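Local coordinates for periplasmic binding protein (Thermotoga lettingae TMO, PDB 4RY8) that binds 5-methylthioribose in the cleft between its two lobes and probably delivers it, as a periplasmic solute-binding protein, to a sugar transporter, at residues C[124-129]-C[155-160]; C[168-173]-C[193-198]; C[202-207]-C[228-233]; C[247-252]-C[285-290]. All coordinates share one frame; numbering follows the deposited sequence.

How the contacts relate
Contacts 1 and 3 are buried in one lobe, contact 4 partly so, whereas contact 2 lies at the surface, its centre about 26 Å from the centre of the chain. Contacts 2, 3 and 4 all reach the same mixed sheet: 168-173 forms one outermost strand, 202-207 and 228-233 belong to the inner strands, and 285-290 begins in the other outermost one. Contact 1 is the helix pair lying against that sheet, with Trp-157 on Leu-202 and Ile-125 near Val-251. Chemistry follows place: van der Waals packing round a serine between the helices, backbone bonds in the sheet, carboxylate-to-sugar bonds at the strand ends of contact 3, and a water-bridged lysine at the edge in contact 2.

Contact 1: residues C[124-129]-C[155-160]; sequences LISKQL and KMWQII
In the two-lobed periplasmic binding fold, helices flank each central sheet, and this contact pairs two of them, helix 118-132 and helix 148-163, through Ser-126, Trp-157 and Ile-160. The segments run nearly side by side in the same direction, with axes 9.0 Å apart and a crossing angle of -29°. Ser-126 is a small residue at the closest point, consistent with the near approach: its CA and that of Trp-157 are 5.9 Å apart. CB of Ser-126 meets CG1 of Ile-160 at 3.6 Å, and the same CG1 lies 3.7 Å from the backbone N of Lys-127, so the isoleucine branch rests on the turn of the neighbouring helix. On the other flank, OG of Ser-126 lies 3.8 Å from CA of Trp-157. This hydroxyl sits beside its own backbone N (chi1 -45°), where it is hydrogen-bonded to Gly-122 O one turn back; toward the partner helix it makes van der Waals contact and no hydrogen bond. The indole of Trp-157 swings anti to its backbone N (chi1 168°) and brings its CE3 edge within 4.1 Å of Ser-126 CB, while NE1 is hydrogen-bonded to Glu-169. Lys-127 has its polar end elsewhere, in a salt bridge with Asp-117 of the second subunit. The inner side of the pair rests on Leu-202 of strand 200-203, the helix-on-sheet layering characteristic of the alpha/beta lobes of solute-binding proteins.

Contact 2: residues C[168-173]-C[193-198]; sequences KEVAKI and KEKPEA
Lys-195, just past the end of helix 180-194, lays its side chain along Val-170 of the edge strand 167-173. Its CB begins 4.1 Å from Val-170 CG2, and CG, beside the backbone N at chi1 -47°, comes within 4.4 Å of Ala-171 CB. A bend at chi2 (-72°) then leads CD and CE past the oxygen end of the Val-170 carbonyl, CE lying 3.2 Å from Val-170 O. At the tip, NZ reaches the same carbonyl through a water, which donates to Val-170 O at 2.7 Å and accepts a weak bond from Lys-195 NZ at 3.3 Å. The type I turn from Lys-195 to Ala-198 also brings Ala-198 CB to 3.8 Å from Val-170 CG2, and Glu-197 turns its OE2 to 3.7 Å from Val-170 CG1. No direct hydrogen bond joins the segments. The contact is thus mainly van der Waals, centred on Val-170, with one water, weakly bonded to the lysine, as its polar link.

Contact 3: residues C[202-207]-C[228-233]; sequences LAMWDE and YSVDVT. With SR1 (5-S-methyl-5-thio-alpha-D-ribofuranose), chain G.
Ala-203 and Tyr-228 join the neighbouring parallel strands of a beta-alpha-beta unit, strand 200-203, helix 206-219 and strand 226-230, whose strand ends open onto the sugar pocket. The strand part is tight: Ala-203 N donates to Tyr-228 O at 2.9 Å, nearly along the C=O axis, and the side chains of Leu-202 and Tyr-228 cross at about a right angle, CD1 against CB. Beyond it the pairing slackens, the bond from Val-230 N to Ala-203 O being weak; Met-204 SD packs on Val-230 CG2 at 3.9 Å. At the pocket, hydrogen bonds to Asp-231 combine with the Trp-205 ring face. Asp-231 accepts from two of the sugar's hydroxyls, O2 on OD1 at 2.7 Å and O3 on OD2 at 2.5 Å, while Asp-206 N, in the first turn of its helix, donates to OD2 on the anti side, 18° out of the carboxylate plane. Trp-205 lies between Glu-207 CB on one ring face and sugar C5 on the other. Farther along, a water bound to Asp-206 OD2 and Thr-233 OG1 supplements the touch of OD2 on Thr-233 CG2; that OG1 also caps Asp-236 N. The indole edge of Trp-205 reaches the carboxylate through CD1, 3.1 Å from Asp-231 OD2.

Contact 4: residues C[247-252]-C[285-290]; sequences WVATVG and LITRQF
With CG anti to the backbone N (chi1 -178°) and chi2 at 64°, Leu-285 turns its CD1 toward the neighbouring strand, where it meets Val-251 CG2 at 3.6 Å. Val-251 places that methyl beside its own backbone N, and the two side chains slant across each other on the face shared with Ala-249, whose CB is 4.3 Å from the same CD1. This face is backed by helix 118-132, since Ile-121 and Ile-125 touch Val-251. On the other face Thr-250 and Ile-286 run alongside each other in the same direction, CG2 of Thr-250 against CB of Ile-286; OG1 of Thr-250 is hydrogen-bonded to Asp-231 O instead. The strands run antiparallel, and Thr-250 with Ile-286 forms the hydrogen-bonded pair. Ile-286 N donates to Thr-250 O at 2.8 Å, and Thr-250 N returns a straight bond to Ile-286 O at 3.0 Å. Farther on, Arg-288 N donates to Val-248 O at 2.7 Å, from 44° above the carbonyl plane, and a water linking Val-248 O to Gln-289 N extends the join into the helix. Thr-287 is the N-cap, its OG1 accepting from Phe-290 N at 3.0 Å. The aliphatic part of Arg-288 covers Trp-247 O, which is buried without a partner. Backbone bonds thus fix the outermost strand and the start of its helix, while methyl contacts join the strands on the Val-251 and Leu-285 face.

Contact 1: residues C[124-129]-C[155-160]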
loop_
_atom_site.group_PDB
_atom_site.type_symbol
_atom_site.label_atom_id
_atom_site.label_comp_id
_atom_site.label_asym_id
_atom_site.label_seq_id
_atom_site.Cartn_x
_atom_site.Cartn_y
_atom_site.Cartn_z
ATOM N N LEU C 124 -0.618 1.291 5.434
ATOM C CA LEU C 124 -1.550 0.370 6.106
ATOM C C LEU C 124 -1.920 0.858 7.491
ATOM O O LEU C 124 -3.100 0.838 7.868
ATOM C CB LEU C 124 -0.993 -1.037 6.193
ATOM C CG LEU C 124 -0.853 -1.880 4.930
ATOM C CD1 LEU C 124 -0.170 -3.187 5.313
ATOM C CD2 LEU C 124 -2.174 -2.135 4.214
ATOM N N ILE C 125 -0.939 1.312 8.264
ATOM C CA ILE C 125 -1.265 1.690 9.645
ATOM C C ILE C 125 -2.018 2.997 9.648
ATOM O O ILE C 125 -2.952 3.147 10.445
ATOM C CB ILE C 125 -0.048 1.686 10.621
ATOM C CG1 ILE C 125 -0.528 1.794 12.059
ATOM C CG2 ILE C 125 0.912 2.877 10.274
ATOM C CD1 ILE C 125 -1.258 0.598 12.655
ATOM N N SER C 126 -1.597 3.976 8.822
ATOM C CA SER C 126 -2.301 5.264 8.801
ATOM C C SER C 126 -3.782 5.149 8.339
ATOM O O SER C 126 -4.663 5.761 8.955
ATOM C CB SER C 126 -1.512 6.388 7.997
ATOM O OG SER C 126 -0.145 6.395 8.329
ATOM N N LYS C 127 -4.045 4.376 7.285
ATOM C CA LYS C 127 -5.414 4.057 6.832
ATOM C C LYS C 127 -6.231 3.321 7.899
ATOM O O LYS C 127 -7.418 3.579 8.013
ATOM C CB LYS C 127 -5.434 3.170 5.586
ATOM C CG LYS C 127 -6.791 2.460 5.425
ATOM C CD LYS C 127 -6.892 1.589 4.210
ATOM C CE LYS C 127 -6.392 0.201 4.445
ATOM N NZ LYS C 127 -6.195 -0.513 3.158
ATOM N N GLN C 128 -5.593 2.443 8.675
ATOM C CA GLN C 128 -6.319 1.672 9.717
ATOM C C GLN C 128 -6.857 2.664 10.768
ATOM O O GLN C 128 -7.992 2.589 11.188
ATOM C CB GLN C 128 -5.377 0.687 10.370
ATOM C CG GLN C 128 -6.014 -0.222 11.394
ATOM C CD GLN C 128 -6.792 -1.289 10.723
ATOM O OE1 GLN C 128 -6.949 -1.264 9.499
ATOM N NE2 GLN C 128 -7.263 -2.253 11.499
ATOM N N LEU C 129 -6.032 3.651 11.140
ATOM C CA LEU C 129 -6.474 4.665 12.049
ATOM C C LEU C 129 -7.660 5.441 11.406
ATOM O O LEU C 129 -8.667 5.695 12.063
ATOM C CB LEU C 129 -5.296 5.618 12.399
ATOM C CG LEU C 129 -5.564 6.726 13.431
ATOM C CD1 LEU C 129 -4.256 7.304 13.937
ATOM C CD2 LEU C 129 -6.403 7.845 12.862
ATOM N N LYS C 155 5.745 9.892 4.739
ATOM C CA LYS C 155 5.112 10.298 3.482
ATOM C C LYS C 155 3.707 9.785 3.350
ATOM O O LYS C 155 2.810 10.431 2.802
ATOM C CB LYS C 155 5.956 9.848 2.296
ATOM C CG LYS C 155 7.293 10.559 2.120
ATOM C CD LYS C 155 7.093 12.020 1.766
ATOM C CE LYS C 155 8.343 12.636 1.167
ATOM N NZ LYS C 155 8.150 14.078 0.848
ATOM N N MET C 156 3.502 8.558 3.841
ATOM C CA MET C 156 2.215 7.936 3.740
ATOM C C MET C 156 1.257 8.530 4.743
ATOM O O MET C 156 0.081 8.678 4.412
ATOM C CB MET C 156 2.364 6.414 3.871
ATOM C CG MET C 156 2.960 5.749 2.627
ATOM S SD MET C 156 2.243 6.153 1.000
ATOM C CE MET C 156 2.510 4.608 0.142
ATOM N N TRP C 157 1.749 8.971 5.913
ATOM C CA TRP C 157 0.919 9.741 6.835
ATOM C C TRP C 157 0.415 11.035 6.202
ATOM O O TRP C 157 -0.763 11.385 6.317
ATOM C CB TRP C 157 1.659 9.992 8.142
ATOM C CG TRP C 157 1.090 11.019 9.134
ATOM C CD1 TRP C 157 1.748 12.122 9.638
ATOM C CD2 TRP C 157 -0.193 10.995 9.769
ATOM N NE1 TRP C 157 0.940 12.779 10.561
ATOM C CE2 TRP C 157 -0.260 12.102 10.641
ATOM C CE3 TRP C 157 -1.310 10.138 9.676
ATOM C CZ2 TRP C 157 -1.398 12.383 11.400
ATOM C CZ3 TRP C 157 -2.445 10.426 10.458
ATOM C CH2 TRP C 157 -2.476 11.511 11.307
ATOM N N GLN C 158 1.295 11.763 5.540
ATOM C CA GLN C 158 0.872 12.973 4.875
ATOM C C GLN C 158 -0.260 12.704 3.848
ATOM O O GLN C 158 -1.168 13.517 3.714
ATOM C CB GLN C 158 2.078 13.624 4.197
ATOM C CG GLN C 158 3.299 13.786 5.082
ATOM C CD GLN C 158 3.021 14.555 6.395
ATOM O OE1 GLN C 158 2.143 15.388 6.450
ATOM N NE2 GLN C 158 3.743 14.218 7.459
ATOM N N ILE C 159 -0.233 11.537 3.160
ATOM C CA ILE C 159 -1.222 11.237 2.140
ATOM C C ILE C 159 -2.555 10.879 2.786
ATOM O O ILE C 159 -3.619 11.261 2.273
ATOM C CB ILE C 159 -0.699 10.126 1.167
ATOM C CG1 ILE C 159 -0.222 10.745 -0.149
ATOM C CG2 ILE C 159 -1.772 9.163 0.761
ATOM C CD1 ILE C 159 0.875 11.771 -0.015
ATOM N N ILE C 160 -2.508 10.151 3.884
ATOM C CA ILE C 160 -3.722 9.910 4.661
ATOM C C ILE C 160 -4.336 11.219 5.125
ATOM O O ILE C 160 -5.554 11.371 5.082
ATOM C CB ILE C 160 -3.508 9.007 5.875
ATOM C CG1 ILE C 160 -3.852 7.566 5.503
ATOM C CG2 ILE C 160 -4.413 9.412 7.036
ATOM C CD1 ILE C 160 -3.081 7.090 4.304
#

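Contact 2: residues C[168-173]-C[193-198]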
loop_
_atom_site.group_PDB
_atom_site.type_symbol
_atom_site.label_atom_id
_atom_site.label_comp_id
_atom_site.label_asym_id
_atom_site.label_seq_id
_atom_site.Cartn_x
_atom_site.Cartn_y
_atom_site.Cartn_z
ATOM N N LYS C 168 -6.708 14.762 11.796
ATOM C CA LYS C 168 -5.913 15.988 12.004
ATOM C C LYS C 168 -4.670 15.662 12.824
ATOM O O LYS C 168 -4.751 14.924 13.784
ATOM C CB LYS C 168 -6.687 17.061 12.783
ATOM C CG LYS C 168 -8.013 17.498 12.198
ATOM C CD LYS C 168 -7.821 18.436 11.031
ATOM C CE LYS C 168 -9.162 18.812 10.407
ATOM N NZ LYS C 168 -9.968 19.714 11.271
ATOM N N GLU C 169 -3.522 16.236 12.462
ATOM C CA GLU C 169 -2.346 16.101 13.290
ATOM C C GLU C 169 -2.438 17.242 14.284
ATOM O O GLU C 169 -2.461 18.379 13.888
ATOM C CB GLU C 169 -1.062 16.207 12.458
ATOM C CG GLU C 169 0.213 16.046 13.285
ATOM C CD GLU C 169 1.488 15.955 12.461
ATOM O OE1 GLU C 169 1.567 15.247 11.422
ATOM O OE2 GLU C 169 2.458 16.578 12.898
ATOM N N VAL C 170 -2.540 16.942 15.566
ATOM C CA VAL C 170 -2.580 17.999 16.578
ATOM C C VAL C 170 -1.256 18.145 17.343
ATOM O O VAL C 170 -1.057 19.150 18.028
ATOM C CB VAL C 170 -3.732 17.801 17.581
ATOM C CG1 VAL C 170 -5.067 17.697 16.858
ATOM C CG2 VAL C 170 -3.481 16.587 18.459
ATOM N N ALA C 171 -0.378 17.151 17.245
ATOM C CA ALA C 171 1.010 17.226 17.726
ATOM C C ALA C 171 1.876 16.188 17.041
ATOM O O ALA C 171 1.389 15.070 16.700
ATOM C CB ALA C 171 1.111 17.060 19.233
ATOM N N LYS C 172 3.135 16.579 16.801
ATOM C CA LYS C 172 4.253 15.682 16.432
ATOM C C LYS C 172 5.307 15.586 17.546
ATOM O O LYS C 172 5.931 16.581 17.917
ATOM C CB LYS C 172 4.982 16.201 15.176
ATOM C CG LYS C 172 5.950 15.192 14.566
ATOM C CD LYS C 172 6.572 15.688 13.259
ATOM C CE LYS C 172 7.743 14.831 12.929
ATOM N NZ LYS C 172 8.076 14.854 11.509
ATOM N N ILE C 173 5.565 14.394 18.059
ATOM C CA ILE C 173 6.560 14.272 19.126
ATOM C C ILE C 173 7.469 13.123 18.831
ATOM O O ILE C 173 7.178 12.256 17.957
ATOM C CB ILE C 173 5.899 14.119 20.521
ATOM C CG1 ILE C 173 5.090 12.843 20.600
ATOM C CG2 ILE C 173 5.033 15.328 20.862
ATOM C CD1 ILE C 173 4.388 12.682 21.929
ATOM N N LYS C 193 -1.544 16.918 27.979
ATOM C CA LYS C 193 -1.974 18.132 28.664
ATOM C C LYS C 193 -2.049 19.313 27.715
ATOM O O LYS C 193 -2.919 20.151 27.892
ATOM C CB LYS C 193 -1.093 18.490 29.860
ATOM C CG LYS C 193 -1.196 17.487 31.008
ATOM C CD LYS C 193 -1.233 18.188 32.354
ATOM C CE LYS C 193 -0.541 17.388 33.442
ATOM N NZ LYS C 193 0.939 17.560 33.384
ATOM N N GLU C 194 -1.144 19.396 26.733
ATOM C CA GLU C 194 -1.159 20.509 25.782
ATOM C C GLU C 194 -2.340 20.364 24.772
ATOM O O GLU C 194 -2.910 21.363 24.336
ATOM C CB GLU C 194 0.197 20.640 25.063
ATOM C CG GLU C 194 0.351 21.868 24.153
ATOM C CD GLU C 194 0.318 23.214 24.886
ATOM O OE1 GLU C 194 0.347 24.257 24.198
ATOM O OE2 GLU C 194 0.263 23.250 26.138
ATOM N N LYS C 195 -2.697 19.131 24.411
ATOM C CA LYS C 195 -3.791 18.857 23.452
ATOM C C LYS C 195 -4.837 17.931 24.063
ATOM O O LYS C 195 -4.866 16.745 23.804
ATOM C CB LYS C 195 -3.259 18.260 22.171
ATOM C CG LYS C 195 -2.060 18.978 21.582
ATOM C CD LYS C 195 -2.387 20.326 20.972
ATOM C CE LYS C 195 -1.078 20.997 20.585
ATOM N NZ LYS C 195 -1.270 22.403 20.171
ATOM N N PRO C 196 -5.709 18.478 24.886
ATOM C CA PRO C 196 -6.683 17.587 25.515
ATOM C C PRO C 196 -7.715 17.049 24.529
ATOM O O PRO C 196 -8.397 16.081 24.834
ATOM C CB PRO C 196 -7.345 18.470 26.591
ATOM C CG PRO C 196 -7.068 19.887 26.183
ATOM C CD PRO C 196 -5.839 19.884 25.309
ATOM N N GLU C 197 -7.803 17.643 23.345
ATOM C CA GLU C 197 -8.720 17.166 22.321
ATOM C C GLU C 197 -8.179 15.899 21.610
ATOM O O GLU C 197 -8.914 15.270 20.863
ATOM C CB GLU C 197 -9.052 18.289 21.310
ATOM C CG GLU C 197 -8.011 18.528 20.208
ATOM C CD GLU C 197 -6.829 19.419 20.606
ATOM O OE1 GLU C 197 -6.611 19.680 21.822
ATOM O OE2 GLU C 197 -6.108 19.860 19.678
ATOM N N ALA C 198 -6.917 15.519 21.852
ATOM C CA ALA C 198 -6.305 14.448 21.101
ATOM C C ALA C 198 -6.979 13.143 21.530
ATOM O O ALA C 198 -7.273 12.974 22.703
ATOM C CB ALA C 198 -4.803 14.415 21.342
HETATM O O HOH W 1 -2.247 21.435 17.164
#

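Contact 3: residues C[202-207]-C[228-233]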
loop_
_atom_site.group_PDB
_atom_site.type_symbol
_atom_site.label_atom_id
_atom_site.label_comp_id
_atom_site.label_asym_id
_atom_site.label_seq_id
_atom_site.Cartn_x
_atom_site.Cartn_y
_atom_site.Cartn_z
ATOM N N LEU C 202 -0.508 7.739 16.640
ATOM C CA LEU C 202 0.109 7.033 15.552
ATOM C C LEU C 202 1.618 7.138 15.755
ATOM O O LEU C 202 2.234 8.209 15.661
ATOM C CB LEU C 202 -0.332 7.629 14.226
ATOM C CG LEU C 202 0.305 7.051 12.984
ATOM C CD1 LEU C 202 -0.172 5.616 12.784
ATOM C CD2 LEU C 202 -0.029 7.938 11.776
ATOM N N ALA C 203 2.220 6.012 16.025
ATOM C CA ALA C 203 3.617 5.909 16.444
ATOM C C ALA C 203 4.333 4.983 15.504
ATOM O O ALA C 203 4.021 3.789 15.405
ATOM C CB ALA C 203 3.711 5.382 17.855
ATOM N N MET C 204 5.333 5.516 14.832
ATOM C CA MET C 204 5.956 4.831 13.689
ATOM C C MET C 204 7.158 3.890 14.054
ATOM O O MET C 204 7.856 3.439 13.188
ATOM C CB MET C 204 6.315 5.906 12.641
ATOM C CG MET C 204 5.106 6.547 11.891
ATOM S SD MET C 204 3.915 5.287 11.228
ATOM C CE MET C 204 3.019 6.299 10.062
ATOM N N TRP C 205 7.383 3.621 15.334
ATOM C CA TRP C 205 8.341 2.568 15.798
ATOM C C TRP C 205 7.776 1.982 17.093
ATOM O O TRP C 205 7.228 2.754 17.864
ATOM C CB TRP C 205 9.728 3.247 15.997
ATOM C CG TRP C 205 10.812 2.428 16.636
ATOM C CD1 TRP C 205 10.958 1.066 16.624
ATOM C CD2 TRP C 205 11.922 2.934 17.334
ATOM N NE1 TRP C 205 12.084 0.700 17.296
ATOM C CE2 TRP C 205 12.702 1.835 17.749
ATOM C CE3 TRP C 205 12.335 4.223 17.672
ATOM C CZ2 TRP C 205 13.869 1.991 18.490
ATOM C CZ3 TRP C 205 13.474 4.374 18.402
ATOM C CH2 TRP C 205 14.245 3.290 18.790
ATOM N N ASP C 206 7.838 0.649 17.366
ATOM C CA ASP C 206 7.239 0.159 18.586
ATOM C C ASP C 206 7.804 0.755 19.882
ATOM O O ASP C 206 7.095 0.806 20.877
ATOM C CB ASP C 206 7.127 -1.421 18.684
ATOM C CG ASP C 206 8.483 -2.142 18.661
ATOM O OD1 ASP C 206 9.546 -1.516 18.490
ATOM O OD2 ASP C 206 8.494 -3.404 18.843
ATOM N N GLU C 207 9.044 1.234 19.889
ATOM C CA GLU C 207 9.600 1.913 21.074
ATOM C C GLU C 207 8.903 3.260 21.379
ATOM O O GLU C 207 8.689 3.614 22.556
ATOM C CB GLU C 207 11.115 2.089 20.938
ATOM C CG GLU C 207 11.881 0.780 20.966
ATOM C CD GLU C 207 11.702 0.012 22.260
ATOM O OE1 GLU C 207 11.885 0.582 23.364
ATOM O OE2 GLU C 207 11.392 -1.188 22.186
ATOM N N TYR C 228 -2.049 3.280 17.418
ATOM C CA TYR C 228 -1.680 2.574 16.194
ATOM C C TYR C 228 -0.161 2.680 16.093
ATOM O O TYR C 228 0.393 3.776 16.250
ATOM C CB TYR C 228 -2.371 3.223 14.963
ATOM C CG TYR C 228 -3.898 3.146 15.099
ATOM C CD1 TYR C 228 -4.590 4.022 15.946
ATOM C CD2 TYR C 228 -4.640 2.163 14.456
ATOM C CE1 TYR C 228 -5.962 3.942 16.112
ATOM C CE2 TYR C 228 -6.015 2.084 14.637
ATOM C CZ TYR C 228 -6.659 2.956 15.462
ATOM O OH TYR C 228 -7.995 2.888 15.650
ATOM N N SER C 229 0.513 1.555 15.850
ATOM C CA SER C 229 1.968 1.554 15.737
ATOM C C SER C 229 2.490 0.729 14.557
ATOM O O SER C 229 1.747 0.184 13.748
ATOM C CB SER C 229 2.567 1.025 17.026
ATOM O OG SER C 229 2.231 -0.374 17.101
ATOM N N VAL C 230 3.798 0.694 14.470
ATOM C CA VAL C 230 4.498 -0.199 13.636
ATOM C C VAL C 230 5.328 -1.122 14.532
ATOM O O VAL C 230 5.734 -0.738 15.646
ATOM C CB VAL C 230 5.403 0.632 12.692
ATOM C CG1 VAL C 230 6.217 -0.215 11.777
ATOM C CG2 VAL C 230 4.554 1.542 11.864
ATOM N N ASP C 231 5.676 -2.279 13.973
ATOM C CA ASP C 231 6.539 -3.290 14.578
ATOM C C ASP C 231 5.728 -4.186 15.503
ATOM O O ASP C 231 4.711 -3.794 16.039
ATOM C CB ASP C 231 7.790 -2.769 15.316
ATOM C CG ASP C 231 8.639 -1.858 14.450
ATOM O OD1 ASP C 231 8.872 -2.217 13.281
ATOM O OD2 ASP C 231 9.064 -0.772 14.937
ATOM N N VAL C 232 6.193 -5.415 15.616
ATOM C CA VAL C 232 5.591 -6.366 16.550
ATOM C C VAL C 232 6.729 -7.195 17.168
ATOM O O VAL C 232 7.731 -7.553 16.492
ATOM C CB VAL C 232 4.488 -7.180 15.855
ATOM C CG1 VAL C 232 5.071 -8.016 14.723
ATOM C CG2 VAL C 232 3.702 -8.024 16.859
ATOM N N THR C 233 6.606 -7.416 18.472
ATOM C CA THR C 233 7.498 -8.300 19.226
ATOM C C THR C 233 6.628 -8.968 20.292
ATOM O O THR C 233 5.455 -8.620 20.444
ATOM C CB THR C 233 8.634 -7.549 19.944
ATOM O OG1 THR C 233 8.076 -6.717 20.964
ATOM C CG2 THR C 233 9.459 -6.689 18.984
HETATM C CS SR1 G . 14.915 4.392 14.553
HETATM S S SR1 G . 14.364 3.628 13.045
HETATM C C5 SR1 G . 13.272 2.443 13.869
HETATM C C4 SR1 G . 12.571 1.539 12.859
HETATM O O4 SR1 G . 13.576 0.906 12.136
HETATM C C1 SR1 G . 13.274 -0.486 11.918
HETATM O O1 SR1 G . 13.134 -0.668 10.550
HETATM C C2 SR1 G . 11.980 -0.842 12.635
HETATM O O2 SR1 G . 10.836 -1.197 11.813
HETATM C C3 SR1 G . 11.723 0.415 13.442
HETATM O O3 SR1 G . 10.344 0.756 13.413
HETATM O O HOH W 2 9.341 -4.193 21.333
#

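Contact 4: residues C[247-252]-C[285-290]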
loop_
_atom_site.group_PDB
_atom_site.type_symbol
_atom_site.label_atom_id
_atom_site.label_comp_id
_atom_site.label_asym_id
_atom_site.label_seq_id
_atom_site.Cartn_x
_atom_site.Cartn_y
_atom_site.Cartn_z
ATOM N N TRP C 247 -3.854 0.039 23.011
ATOM C CA TRP C 247 -3.051 -0.313 21.837
ATOM C C TRP C 247 -3.842 -1.230 20.914
ATOM O O TRP C 247 -3.960 -2.435 21.185
ATOM C CB TRP C 247 -1.747 -0.954 22.283
ATOM C CG TRP C 247 -0.631 -0.961 21.222
ATOM C CD1 TRP C 247 -0.742 -0.728 19.888
ATOM C CD2 TRP C 247 0.728 -1.289 21.464
ATOM N NE1 TRP C 247 0.496 -0.847 19.281
ATOM C CE2 TRP C 247 1.417 -1.175 20.240
ATOM C CE3 TRP C 247 1.449 -1.615 22.615
ATOM C CZ2 TRP C 247 2.758 -1.453 20.128
ATOM C CZ3 TRP C 247 2.818 -1.834 22.501
ATOM C CH2 TRP C 247 3.447 -1.764 21.277
ATOM N N VAL C 248 -4.403 -0.693 19.829
ATOM C CA VAL C 248 -5.401 -1.492 19.050
ATOM C C VAL C 248 -4.900 -2.216 17.786
ATOM O O VAL C 248 -5.451 -3.239 17.393
ATOM C CB VAL C 248 -6.700 -0.700 18.752
ATOM C CG1 VAL C 248 -7.400 -0.322 20.055
ATOM C CG2 VAL C 248 -6.429 0.512 17.952
ATOM N N ALA C 249 -3.838 -1.712 17.180
ATOM C CA ALA C 249 -3.260 -2.326 16.011
ATOM C C ALA C 249 -1.806 -1.896 15.813
ATOM O O ALA C 249 -1.401 -0.792 16.221
ATOM C CB ALA C 249 -4.070 -1.965 14.769
ATOM N N THR C 250 -1.044 -2.807 15.212
ATOM C CA THR C 250 0.292 -2.543 14.707
ATOM C C THR C 250 0.445 -3.267 13.359
ATOM O O THR C 250 -0.246 -4.256 13.030
ATOM C CB THR C 250 1.402 -2.996 15.729
ATOM O OG1 THR C 250 2.690 -2.471 15.377
ATOM C CG2 THR C 250 1.515 -4.509 15.804
ATOM N N VAL C 251 1.354 -2.739 12.573
ATOM C CA VAL C 251 1.718 -3.287 11.302
ATOM C C VAL C 251 3.204 -3.621 11.343
ATOM O O VAL C 251 4.051 -2.776 11.661
ATOM C CB VAL C 251 1.357 -2.257 10.202
ATOM C CG1 VAL C 251 2.075 -2.561 8.899
ATOM C CG2 VAL C 251 -0.178 -2.276 10.043
ATOM N N GLY C 252 3.540 -4.857 11.017
ATOM C CA GLY C 252 4.957 -5.230 11.019
ATOM C C GLY C 252 5.360 -6.556 10.429
ATOM O O GLY C 252 4.563 -7.223 9.758
ATOM N N LEU C 285 -0.730 -6.378 8.908
ATOM C CA LEU C 285 -1.647 -5.839 9.913
ATOM C C LEU C 285 -1.961 -6.858 11.014
ATOM O O LEU C 285 -2.368 -8.018 10.760
ATOM C CB LEU C 285 -2.945 -5.330 9.249
ATOM C CG LEU C 285 -4.037 -4.667 10.127
ATOM C CD1 LEU C 285 -3.571 -3.369 10.786
ATOM C CD2 LEU C 285 -5.283 -4.403 9.285
ATOM N N ILE C 286 -1.760 -6.424 12.248
ATOM C CA ILE C 286 -1.953 -7.270 13.418
ATOM C C ILE C 286 -2.791 -6.482 14.410
ATOM O O ILE C 286 -2.292 -5.571 15.033
ATOM C CB ILE C 286 -0.592 -7.654 14.058
ATOM C CG1 ILE C 286 0.258 -8.447 13.041
ATOM C CG2 ILE C 286 -0.862 -8.491 15.315
ATOM C CD1 ILE C 286 1.740 -8.397 13.257
ATOM N N THR C 287 -4.062 -6.830 14.565
ATOM C CA THR C 287 -4.933 -6.098 15.489
ATOM C C THR C 287 -4.964 -6.737 16.891
ATOM O O THR C 287 -4.716 -7.933 17.051
ATOM C CB THR C 287 -6.363 -5.961 14.925
ATOM O OG1 THR C 287 -7.032 -7.219 15.013
ATOM C CG2 THR C 287 -6.370 -5.511 13.469
ATOM N N ARG C 288 -5.231 -5.904 17.901
ATOM C CA ARG C 288 -5.393 -6.389 19.270
ATOM C C ARG C 288 -6.492 -7.455 19.320
ATOM O O ARG C 288 -6.373 -8.449 20.037
ATOM C CB ARG C 288 -5.747 -5.231 20.209
ATOM C CG ARG C 288 -6.185 -5.696 21.572
ATOM C CD ARG C 288 -6.374 -4.594 22.589
ATOM N NE ARG C 288 -6.405 -5.191 23.919
ATOM C CZ ARG C 288 -7.413 -5.902 24.410
ATOM N NH1 ARG C 288 -8.517 -6.110 23.708
ATOM N NH2 ARG C 288 -7.320 -6.403 25.622
ATOM N N GLN C 289 -7.548 -7.214 18.551
ATOM C CA GLN C 289 -8.692 -8.116 18.417
ATOM C C GLN C 289 -8.305 -9.497 17.915
ATOM O O GLN C 289 -8.799 -10.528 18.427
ATOM C CB GLN C 289 -9.713 -7.501 17.446
ATOM C CG GLN C 289 -11.165 -7.840 17.752
ATOM C CD GLN C 289 -11.860 -6.740 18.542
ATOM O OE1 GLN C 289 -11.863 -5.575 18.135
ATOM N NE2 GLN C 289 -12.450 -7.105 19.673
ATOM N N PHE C 290 -7.488 -9.523 16.870
ATOM C CA PHE C 290 -6.954 -10.783 16.325
ATOM C C PHE C 290 -6.058 -11.509 17.356
ATOM O O PHE C 290 -6.094 -12.749 17.456
ATOM C CB PHE C 290 -6.200 -10.525 14.989
ATOM C CG PHE C 290 -5.495 -11.734 14.445
ATOM C CD1 PHE C 290 -6.213 -12.762 13.817
ATOM C CD2 PHE C 290 -4.118 -11.880 14.604
ATOM C CE1 PHE C 290 -5.560 -13.893 13.344
ATOM C CE2 PHE C 290 -3.471 -13.017 14.136
ATOM C CZ PHE C 290 -4.194 -14.026 13.506
HETATM O O HOH W 3 -7.991 -4.662 17.798
#